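Local structure of putative sarcosine dimethylglycine methyltransferase (Galdieria sulphuraria, 2O57) at residues 152-157 / 175-180. The protein probably transfers methyl groups from S-adenosylmethionine to glycine derivatives such as sarcosine and dimethylglycine. Numbering follows the deposited sequence.
Sequences DFIWSQ and RVLKPR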
loop_
_atom_site.group_PDB
_atom_site.type_symbol
_atom_site.label_atom_id
_atom_site.label_comp_id
_atom_site.label_asym_id
_atom_site.label_seq_id
_atom_site.Cartn_x
_atom_site.Cartn_y
_atom_site.Cartn_z
ATOM N N ASP A 152 -5.864 16.023 15.474
ATOM C CA ASP A 152 -6.208 14.620 15.443
ATOM C C ASP A 152 -5.466 13.881 14.339
ATOM O O ASP A 152 -5.177 12.714 14.483
ATOM C CB ASP A 152 -7.705 14.479 15.278
ATOM C CG ASP A 152 -8.452 15.114 16.422
ATOM O OD1 ASP A 152 -8.272 14.591 17.536
ATOM O OD2 ASP A 152 -9.138 16.144 16.225
ATOM N N PHE A 153 -5.159 14.572 13.237
ATOM C CA PHE A 153 -4.519 13.948 12.078
ATOM C C PHE A 153 -3.819 14.979 11.186
ATOM O O PHE A 153 -4.104 16.191 11.241
ATOM C CB PHE A 153 -5.518 13.095 11.249
ATOM C CG PHE A 153 -6.573 13.900 10.541
ATOM C CD1 PHE A 153 -6.372 14.337 9.223
ATOM C CD2 PHE A 153 -7.793 14.207 11.175
ATOM C CE1 PHE A 153 -7.375 15.094 8.559
ATOM C CE2 PHE A 153 -8.794 14.947 10.521
ATOM C CZ PHE A 153 -8.575 15.386 9.199
ATOM N N ILE A 154 -2.839 14.477 10.444
ATOM C CA ILE A 154 -2.102 15.208 9.420
ATOM C C ILE A 154 -2.224 14.444 8.086
ATOM O O ILE A 154 -2.101 13.195 8.023
ATOM C CB ILE A 154 -0.601 15.393 9.761
ATOM C CG1 ILE A 154 -0.450 16.247 11.000
ATOM C CG2 ILE A 154 0.196 16.010 8.538
ATOM C CD1 ILE A 154 1.033 16.320 11.585
ATOM N N TRP A 155 -2.419 15.215 7.020
ATOM C CA TRP A 155 -2.531 14.702 5.663
ATOM C C TRP A 155 -1.498 15.467 4.875
ATOM O O TRP A 155 -1.436 16.722 4.975
ATOM C CB TRP A 155 -3.924 15.057 5.150
ATOM C CG TRP A 155 -4.254 14.825 3.662
ATOM C CD1 TRP A 155 -3.939 15.642 2.597
ATOM C CD2 TRP A 155 -5.026 13.745 3.123
ATOM N NE1 TRP A 155 -4.480 15.137 1.424
ATOM C CE2 TRP A 155 -5.147 13.971 1.716
ATOM C CE3 TRP A 155 -5.644 12.616 3.689
ATOM C CZ2 TRP A 155 -5.856 13.100 0.866
ATOM C CZ3 TRP A 155 -6.351 11.733 2.846
ATOM C CH2 TRP A 155 -6.470 12.003 1.446
ATOM N N SER A 156 -0.669 14.755 4.105
ATOM C CA SER A 156 0.299 15.460 3.246
ATOM C C SER A 156 0.550 14.654 1.975
ATOM O O SER A 156 1.111 13.563 2.027
ATOM C CB SER A 156 1.605 15.679 4.023
ATOM O OG SER A 156 2.518 16.448 3.258
ATOM N N GLN A 157 0.190 15.202 0.832
ATOM C CA GLN A 157 0.343 14.490 -0.439
ATOM C C GLN A 157 1.420 15.132 -1.301
ATOM O O GLN A 157 1.261 16.285 -1.767
ATOM C CB GLN A 157 -0.974 14.492 -1.194
ATOM C CG GLN A 157 -2.013 13.560 -0.599
ATOM C CD GLN A 157 -3.335 13.677 -1.362
ATOM O OE1 GLN A 157 -3.932 14.749 -1.441
ATOM N NE2 GLN A 157 -3.781 12.588 -1.918
ATOM N N ARG A 175 5.228 17.016 17.106
ATOM C CA ARG A 175 4.872 18.081 18.050
ATOM C C ARG A 175 3.399 18.496 17.956
ATOM O O ARG A 175 2.707 18.635 18.968
ATOM C CB ARG A 175 5.763 19.323 17.838
ATOM C CG ARG A 175 5.460 20.438 18.828
ATOM C CD ARG A 175 6.336 21.672 18.614
ATOM N NE ARG A 175 6.057 22.350 17.338
ATOM C CZ ARG A 175 5.026 23.165 17.125
ATOM N NH1 ARG A 175 4.125 23.385 18.091
ATOM N NH2 ARG A 175 4.897 23.758 15.944
ATOM N N VAL A 176 2.919 18.713 16.738
ATOM C CA VAL A 176 1.575 19.247 16.584
ATOM C C VAL A 176 0.461 18.201 16.627
ATOM O O VAL A 176 -0.703 18.537 16.739
ATOM C CB VAL A 176 1.447 20.182 15.359
ATOM C CG1 VAL A 176 2.471 21.342 15.474
ATOM C CG2 VAL A 176 1.557 19.399 13.994
ATOM N N LEU A 177 0.825 16.929 16.527
ATOM C CA LEU A 177 -0.169 15.876 16.643
ATOM C C LEU A 177 -0.522 15.688 18.087
ATOM O O LEU A 177 0.351 15.757 18.976
ATOM C CB LEU A 177 0.333 14.542 16.067
ATOM C CG LEU A 177 0.169 14.283 14.573
ATOM C CD1 LEU A 177 0.934 12.997 14.204
ATOM C CD2 LEU A 177 -1.322 14.176 14.215
ATOM N N LYS A 178 -1.801 15.440 18.328
ATOM C CA LYS A 178 -2.213 14.973 19.657
ATOM C C LYS A 178 -1.659 13.577 19.893
ATOM O O LYS A 178 -1.362 12.851 18.948
ATOM C CB LYS A 178 -3.729 14.931 19.780
ATOM C CG LYS A 178 -4.436 16.290 19.671
ATOM C CD LYS A 178 -5.880 16.135 20.131
ATOM C CE LYS A 178 -6.835 16.917 19.252
ATOM N NZ LYS A 178 -8.252 16.511 19.604
ATOM N N PRO A 179 -1.545 13.168 21.168
ATOM C CA PRO A 179 -1.228 11.763 21.440
ATOM C C PRO A 179 -2.209 10.852 20.686
ATOM O O PRO A 179 -3.420 11.114 20.649
ATOM C CB PRO A 179 -1.444 11.651 22.959
ATOM C CG PRO A 179 -1.131 13.075 23.465
ATOM C CD PRO A 179 -1.722 13.963 22.408
ATOM N N ARG A 180 -1.670 9.824 20.043
ATOM C CA ARG A 180 -2.457 8.856 19.259
ATOM C C ARG A 180 -3.068 9.454 17.990
ATOM O O ARG A 180 -3.799 8.781 17.300
ATOM C CB ARG A 180 -3.492 8.108 20.100
ATOM C CG ARG A 180 -2.890 7.383 21.330
ATOM C CD ARG A 180 -3.859 6.319 21.917
ATOM N NE ARG A 180 -4.175 5.260 20.934
ATOM C CZ ARG A 180 -3.342 4.285 20.541
ATOM N NH1 ARG A 180 -2.084 4.204 20.992
ATOM N NH2 ARG A 180 -3.759 3.389 19.655
#
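D152 and K178 extend alongside each other in the same direction and close a salt bridge of 2.8 Å between K178 NZ and D152 OD1. The ammonium arrives on the syn side of the carboxylate, 29° out of its plane. K178 CE lies 3.2 Å from D152 OD1. A bend at chi3 (-139°) in the lysine chain shapes this approach. The other oxygen, D152 OD2, accepts the backbone N-H of K85, so each carboxylate oxygen has a partner of its own, which should limit the group's rotation. Shortened to an alanine here, the side chain would carry no carboxylate, which is likely to leave K178 without this charge partner and the K85 amide without its acceptor. Farther along strand 151-157 the contact turns apolar and buried. L177, the first residue beyond helix 166-176, lays CD2 3.9 Å from F153 CA, while its CG meets I154 CD1 at 3.7 Å. With CG1 set anti to the carbonyl carbon (chi1 -64°), I154 also brings CD1 to 3.9 Å from V176 CG2, the two side chains meeting nearly perpendicular. Strand 151-157 thus packs against the exit of helix 166-176, from which the chain passes into the adjacent parallel strand 181-190: a beta-alpha-beta crossover of the Rossmann-like methyltransferase fold.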